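Local coordinates for penicillin-binding protein activator LpoB (PDB 4Q6V) that probably regulates peptidoglycan synthesis as an outer-membrane lipoprotein required for the function of penicillin-binding protein 1B, represented here by its C-terminal domain, at residues 22-28 against 56-61; 96-102 against 114-120. One frame throughout, in Å; residues are numbered along the deposited sequence.

Interaction 1: 22-28 against 56-61; sequences AGSVLLV and GKFTLV
Three backbone hydrogen bonds join L26 and S24 to the 56-61 segment: T59 N gives to S24 O, L26 N to T59 O (2.9 Å) and V61 N to L26 O, the last two nearly straight at 161° and 164°. G23 N to G56 O, where the two segments begin, is weak. One water extends the pairing, accepting from V28 N and donating to V61 O, which also takes a bond from R49. V25 pairs with T59 and L26 with L60 in parallel register, joining the two parallel strands of a beta-alpha-beta unit, with helix 41-54 in the crossover; strand 59-60 is an outermost strand of the sheet. Among the apolar contacts, L26 and L60 share a face of the sheet, with V25 and T59 on the other. L26 CD2 lies over the F58 ring, 4.1 Å from the centroid in a CH-pi contact, while S24 O sits in plane at the ring's edge. F58 CG stands anti to the carbonyl carbon (chi1 -60°), which brings the ring back beside S24 and L26. L60 CD2 touches L26 CD2 at 4.0 Å and V28 CG2 at 3.8 Å, under helix 41-54. V25 CG1 meets V61 CG2 at 3.9 Å, the two side chains crossing at about a right angle.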
loop_
_atom_site.group_PDB
_atom_site.type_symbol
_atom_site.label_atom_id
_atom_site.label_comp_id
_atom_site.label_asym_id
_atom_site.label_seq_id
_atom_site.Cartn_x
_atom_site.Cartn_y
_atom_site.Cartn_z
ATOM N N ALA A 22 -11.944 8.402 -5.576
ATOM C CA ALA A 22 -12.562 7.398 -4.735
ATOM C C ALA A 22 -13.418 6.432 -5.559
ATOM O O ALA A 22 -14.019 6.798 -6.569
ATOM C CB ALA A 22 -13.395 8.055 -3.624
ATOM N N GLY A 23 -13.446 5.161 -5.134
ATOM C CA GLY A 23 -14.252 4.147 -5.736
ATOM C C GLY A 23 -13.506 3.424 -6.844
ATOM O O GLY A 23 -14.087 2.590 -7.541
ATOM N N SER A 24 -12.233 3.766 -7.043
ATOM C CA SER A 24 -11.421 3.150 -8.106
ATOM C C SER A 24 -10.715 1.910 -7.562
ATOM O O SER A 24 -10.836 1.571 -6.376
ATOM C CB SER A 24 -10.447 4.170 -8.697
ATOM O OG SER A 24 -9.762 4.784 -7.649
ATOM N N VAL A 25 -10.056 1.182 -8.453
ATOM C CA VAL A 25 -9.455 -0.079 -8.085
ATOM C C VAL A 25 -8.026 0.250 -7.641
ATOM O O VAL A 25 -7.214 0.882 -8.362
ATOM C CB VAL A 25 -9.476 -1.059 -9.246
ATOM C CG1 VAL A 25 -8.876 -2.402 -8.827
ATOM C CG2 VAL A 25 -10.903 -1.231 -9.800
ATOM N N LEU A 26 -7.707 -0.194 -6.440
ATOM C CA LEU A 26 -6.427 0.165 -5.795
ATOM C C LEU A 26 -5.721 -1.116 -5.416
ATOM O O LEU A 26 -6.283 -1.949 -4.743
ATOM C CB LEU A 26 -6.670 1.108 -4.635
ATOM C CG LEU A 26 -5.464 1.317 -3.708
ATOM C CD1 LEU A 26 -4.396 2.213 -4.333
ATOM C CD2 LEU A 26 -5.981 1.914 -2.414
ATOM N N LEU A 27 -4.480 -1.277 -5.858
ATOM C CA LEU A 27 -3.594 -2.287 -5.367
ATOM C C LEU A 27 -2.769 -1.843 -4.159
ATOM O O LEU A 27 -1.929 -0.966 -4.248
ATOM C CB LEU A 27 -2.676 -2.760 -6.508
ATOM C CG LEU A 27 -1.628 -3.809 -6.169
ATOM C CD1 LEU A 27 -2.223 -4.929 -5.357
ATOM C CD2 LEU A 27 -0.889 -4.338 -7.395
ATOM N N VAL A 28 -3.010 -2.480 -3.027
ATOM C CA VAL A 28 -2.355 -2.094 -1.764
ATOM C C VAL A 28 -1.162 -3.009 -1.497
ATOM O O VAL A 28 -1.319 -4.183 -1.141
ATOM C CB VAL A 28 -3.332 -2.214 -0.558
ATOM C CG1 VAL A 28 -2.620 -1.899 0.756
ATOM C CG2 VAL A 28 -4.492 -1.298 -0.765
ATOM N N GLY A 56 -13.161 6.407 1.357
ATOM C CA GLY A 56 -12.887 6.550 -0.070
ATOM C C GLY A 56 -13.187 5.326 -0.916
ATOM O O GLY A 56 -12.926 5.362 -2.125
ATOM N N LYS A 57 -13.719 4.261 -0.298
ATOM C CA LYS A 57 -14.590 3.273 -0.940
ATOM C C LYS A 57 -13.883 2.641 -2.167
ATOM O O LYS A 57 -14.553 2.152 -3.089
ATOM C CB LYS A 57 -15.940 3.892 -1.336
ATOM C CG LYS A 57 -16.063 4.387 -2.796
ATOM C CD LYS A 57 -17.387 5.078 -3.184
ATOM C CE LYS A 57 -17.205 6.436 -3.833
ATOM N NZ LYS A 57 -17.476 7.549 -2.871
ATOM N N PHE A 58 -12.541 2.610 -2.167
ATOM C CA PHE A 58 -11.802 1.882 -3.182
ATOM C C PHE A 58 -12.268 0.440 -3.248
ATOM O O PHE A 58 -12.661 -0.120 -2.241
ATOM C CB PHE A 58 -10.304 1.878 -2.890
ATOM C CG PHE A 58 -9.680 3.234 -2.832
ATOM C CD1 PHE A 58 -9.377 3.923 -3.997
ATOM C CD2 PHE A 58 -9.406 3.822 -1.594
ATOM C CE1 PHE A 58 -8.809 5.180 -3.943
ATOM C CE2 PHE A 58 -8.823 5.059 -1.533
ATOM C CZ PHE A 58 -8.530 5.753 -2.712
ATOM N N THR A 59 -12.229 -0.141 -4.427
ATOM C CA THR A 59 -12.203 -1.582 -4.599
ATOM C C THR A 59 -10.773 -2.006 -4.531
ATOM O O THR A 59 -9.968 -1.588 -5.356
ATOM C CB THR A 59 -12.743 -1.980 -5.984
ATOM O OG1 THR A 59 -14.103 -1.603 -6.030
ATOM C CG2 THR A 59 -12.661 -3.487 -6.188
ATOM N N LEU A 60 -10.462 -2.822 -3.531
ATOM C CA LEU A 60 -9.140 -3.377 -3.335
ATOM C C LEU A 60 -8.910 -4.664 -4.121
ATOM O O LEU A 60 -9.780 -5.552 -4.196
ATOM C CB LEU A 60 -8.832 -3.576 -1.848
ATOM C CG LEU A 60 -9.009 -2.390 -0.905
ATOM C CD1 LEU A 60 -8.600 -2.795 0.496
ATOM C CD2 LEU A 60 -8.232 -1.175 -1.371
ATOM N N VAL A 61 -7.721 -4.771 -4.712
ATOM C CA VAL A 61 -7.303 -6.052 -5.302
ATOM C C VAL A 61 -7.135 -6.993 -4.146
ATOM O O VAL A 61 -6.557 -6.600 -3.130
ATOM C CB VAL A 61 -6.032 -5.899 -6.128
ATOM C CG1 VAL A 61 -5.692 -7.188 -6.822
ATOM C CG2 VAL A 61 -6.199 -4.774 -7.166
HETATM O O HOH W 1 -4.277 -5.067 -2.905
#

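Interaction 2: 96-102 against 114-120; sequences AQYVLYS and QMQLMLV
M118 N gives a 2.7 Å, practically straight hydrogen bond (179°) to V99 O, and V99 N returns one to M118 O. The same reciprocal exchange links Y101 and Q116, each N to the other's O at 2.8 Å, and V120 N reaches Q97 O beyond the last strand pair. V99-M118 and Y101-Q116 are thus the hydrogen-bonded pairs of an antiparallel beta hairpin, strands 98-106 and 112-119; Y98-L119, L100-L117 and S102-M115 are the non-hydrogen-bonded ones. On the face of V99 and Y101, selenomethionine M118 makes a Met-aromatic contact: its SE lies at the edge of the Y101 ring, 5.3 Å from the centroid. The M118 chain bends at its last torsion (chi3 85°), bringing CE to 4.0 Å from V99 CB. V99 CG2 meets V120 CG2, and helix 84-94 covers this side through I88 and A91. On the opposite face, Y98 CB touches L117 CD1 at 3.7 Å and Y98 CE1 touches L119 CD1, also at 3.7 Å; the Y98 hydroxyl bonds to G19 and T21. S102 CB and M115 CG are tightly packed at 3.5 Å. The hairpin thus satisfies the inward-facing backbone groups of V99, Y101, Q116 and M118, while strand 25-35 takes those of Q97, Y98, L100 and S102; Y101 OH, buried by this contact, has no polar partner in the model.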
loop_
_atom_site.group_PDB
_atom_site.type_symbol
_atom_site.label_atom_id
_atom_site.label_comp_id
_atom_site.label_asym_id
_atom_site.label_seq_id
_atom_site.Cartn_x
_atom_site.Cartn_y
_atom_site.Cartn_z
ATOM N N ALA A 96 -5.857 -2.499 -11.919
ATOM C CA ALA A 96 -5.753 -1.468 -10.870
ATOM C C ALA A 96 -5.365 -0.147 -11.498
ATOM O O ALA A 96 -4.518 -0.123 -12.415
ATOM C CB ALA A 96 -4.729 -1.905 -9.850
ATOM N N GLN A 97 -5.993 0.930 -11.054
ATOM C CA GLN A 97 -5.649 2.290 -11.496
ATOM C C GLN A 97 -4.486 2.878 -10.686
ATOM O O GLN A 97 -3.692 3.685 -11.205
ATOM C CB GLN A 97 -6.895 3.169 -11.395
ATOM C CG GLN A 97 -6.719 4.595 -11.937
ATOM C CD GLN A 97 -8.008 5.424 -11.858
ATOM O OE1 GLN A 97 -9.091 4.912 -11.523
ATOM N NE2 GLN A 97 -7.902 6.697 -12.191
ATOM N N TYR A 98 -4.371 2.483 -9.419
ATOM C CA TYR A 98 -3.352 2.936 -8.521
ATOM C C TYR A 98 -2.620 1.808 -7.830
ATOM O O TYR A 98 -3.164 0.717 -7.613
ATOM C CB TYR A 98 -3.957 3.851 -7.449
ATOM C CG TYR A 98 -4.790 5.014 -7.933
ATOM C CD1 TYR A 98 -4.197 6.193 -8.381
ATOM C CD2 TYR A 98 -6.163 4.947 -7.928
ATOM C CE1 TYR A 98 -4.967 7.264 -8.809
ATOM C CE2 TYR A 98 -6.937 5.998 -8.362
ATOM C CZ TYR A 98 -6.346 7.156 -8.791
ATOM O OH TYR A 98 -7.151 8.191 -9.218
ATOM N N VAL A 99 -1.353 2.088 -7.493
ATOM C CA VAL A 99 -0.615 1.253 -6.563
ATOM C C VAL A 99 -0.202 2.047 -5.345
ATOM O O VAL A 99 0.358 3.170 -5.460
ATOM C CB VAL A 99 0.623 0.601 -7.229
ATOM C CG1 VAL A 99 1.522 -0.006 -6.200
ATOM C CG2 VAL A 99 0.213 -0.462 -8.209
ATOM N N LEU A 100 -0.448 1.478 -4.172
ATOM C CA LEU A 100 -0.020 2.112 -2.924
ATOM C C LEU A 100 1.159 1.392 -2.285
ATOM O O LEU A 100 1.037 0.203 -1.913
ATOM C CB LEU A 100 -1.200 2.271 -1.960
ATOM C CG LEU A 100 -0.887 2.966 -0.632
ATOM C CD1 LEU A 100 -0.449 4.382 -0.829
ATOM C CD2 LEU A 100 -2.154 2.956 0.208
ATOM N N TYR A 101 2.280 2.101 -2.195
ATOM C CA TYR A 101 3.396 1.602 -1.430
ATOM C C TYR A 101 3.410 2.180 -0.029
ATOM O O TYR A 101 3.090 3.350 0.124
ATOM C CB TYR A 101 4.698 1.893 -2.144
ATOM C CG TYR A 101 4.769 1.476 -3.598
ATOM C CD1 TYR A 101 5.170 0.195 -3.963
ATOM C CD2 TYR A 101 4.521 2.411 -4.607
ATOM C CE1 TYR A 101 5.282 -0.181 -5.295
ATOM C CE2 TYR A 101 4.651 2.056 -5.951
ATOM C CZ TYR A 101 5.033 0.772 -6.274
ATOM O OH TYR A 101 5.112 0.413 -7.607
ATOM N N SER A 102 3.805 1.383 0.957
ATOM C CA SER A 102 4.041 1.846 2.319
ATOM C C SER A 102 5.149 1.059 3.037
ATOM O O SER A 102 5.428 -0.123 2.726
ATOM C CB SER A 102 2.705 1.839 3.093
ATOM O OG SER A 102 2.208 0.547 3.191
ATOM N N GLN A 114 5.728 5.806 5.993
ATOM C CA GLN A 114 5.727 6.591 4.763
ATOM C C GLN A 114 4.934 5.858 3.706
ATOM O O GLN A 114 4.988 4.630 3.630
ATOM C CB GLN A 114 7.151 6.887 4.287
ATOM C CG GLN A 114 7.871 7.846 5.228
ATOM C CD GLN A 114 9.389 7.786 5.185
ATOM O OE1 GLN A 114 9.973 6.813 4.707
ATOM N NE2 GLN A 114 10.040 8.828 5.708
HETATM N N MSE A 115 4.197 6.628 2.919
HETATM C CA MSE A 115 3.308 6.018 1.906
HETATM C C MSE A 115 3.454 6.779 0.624
HETATM O O MSE A 115 3.747 7.958 0.613
HETATM C CB MSE A 115 1.854 6.060 2.377
HETATM C CG MSE A 115 1.611 5.103 3.535
HETATM SE SE MSE A 115 -0.303 4.978 4.027
HETATM C CE MSE A 115 -0.689 6.874 3.819
ATOM N N GLN A 116 3.289 6.090 -0.502
ATOM C CA GLN A 116 3.282 6.727 -1.801
ATOM C C GLN A 116 2.256 6.100 -2.754
ATOM O O GLN A 116 2.108 4.873 -2.809
ATOM C CB GLN A 116 4.665 6.638 -2.386
ATOM C CG GLN A 116 5.769 6.726 -1.339
ATOM C CD GLN A 116 6.989 6.097 -1.893
ATOM O OE1 GLN A 116 7.588 6.676 -2.817
ATOM N NE2 GLN A 116 7.349 4.924 -1.361
ATOM N N LEU A 117 1.551 6.947 -3.491
ATOM C CA LEU A 117 0.522 6.482 -4.425
ATOM C C LEU A 117 0.925 6.667 -5.868
ATOM O O LEU A 117 1.080 7.826 -6.351
ATOM C CB LEU A 117 -0.794 7.199 -4.145
ATOM C CG LEU A 117 -1.987 6.707 -4.948
ATOM C CD1 LEU A 117 -2.435 5.354 -4.438
ATOM C CD2 LEU A 117 -3.082 7.746 -4.863
HETATM N N MSE A 118 1.025 5.549 -6.589
HETATM C CA MSE A 118 1.487 5.547 -7.973
HETATM C C MSE A 118 0.324 5.397 -8.910
HETATM O O MSE A 118 -0.472 4.459 -8.829
HETATM C CB MSE A 118 2.551 4.451 -8.166
HETATM C CG MSE A 118 2.932 4.325 -9.608
HETATM SE SE MSE A 118 4.499 3.189 -9.846
HETATM C CE MSE A 118 3.509 1.494 -9.878
ATOM N N LEU A 119 0.190 6.318 -9.851
ATOM C CA LEU A 119 -0.712 6.139 -11.016
ATOM C C LEU A 119 -0.188 5.089 -11.981
ATOM O O LEU A 119 0.915 5.244 -12.521
ATOM C CB LEU A 119 -0.902 7.465 -11.744
ATOM C CG LEU A 119 -2.023 7.551 -12.798
ATOM C CD1 LEU A 119 -3.400 7.539 -12.122
ATOM C CD2 LEU A 119 -1.848 8.817 -13.648
ATOM N N VAL A 120 -0.957 4.008 -12.171
ATOM C CA VAL A 120 -0.495 2.873 -12.954
ATOM C C VAL A 120 -0.230 3.246 -14.409
ATOM O O VAL A 120 0.834 2.983 -14.963
ATOM C CB VAL A 120 -1.477 1.656 -12.863
ATOM C CG1 VAL A 120 -1.132 0.580 -13.867
ATOM C CG2 VAL A 120 -1.452 1.089 -11.451
#

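Interactions 1 and 2 belong to one mixed sheet and meet where strand 25-35 lies beside strand 98-106, with L27 O 2.9 Å from L100 N and V25 O 3.0 Å from Q97 N, both probable hydrogen bonds. Interaction 2 is a buried contact near the chain's centre, between consecutive antiparallel strands. Interaction 1, farther out and partly buried, ties a short edge strand in parallel through a helical crossover. Backbone bonds are few and partly weak at that edge, whereas reciprocal pairs hold the middle of the sheet. Side chains also connect the two, S24 of interaction 1 packing on Y98 and Q97 of interaction 2. Helix 41-54 covers part of interaction 1, helix 84-94 one side of interaction 2.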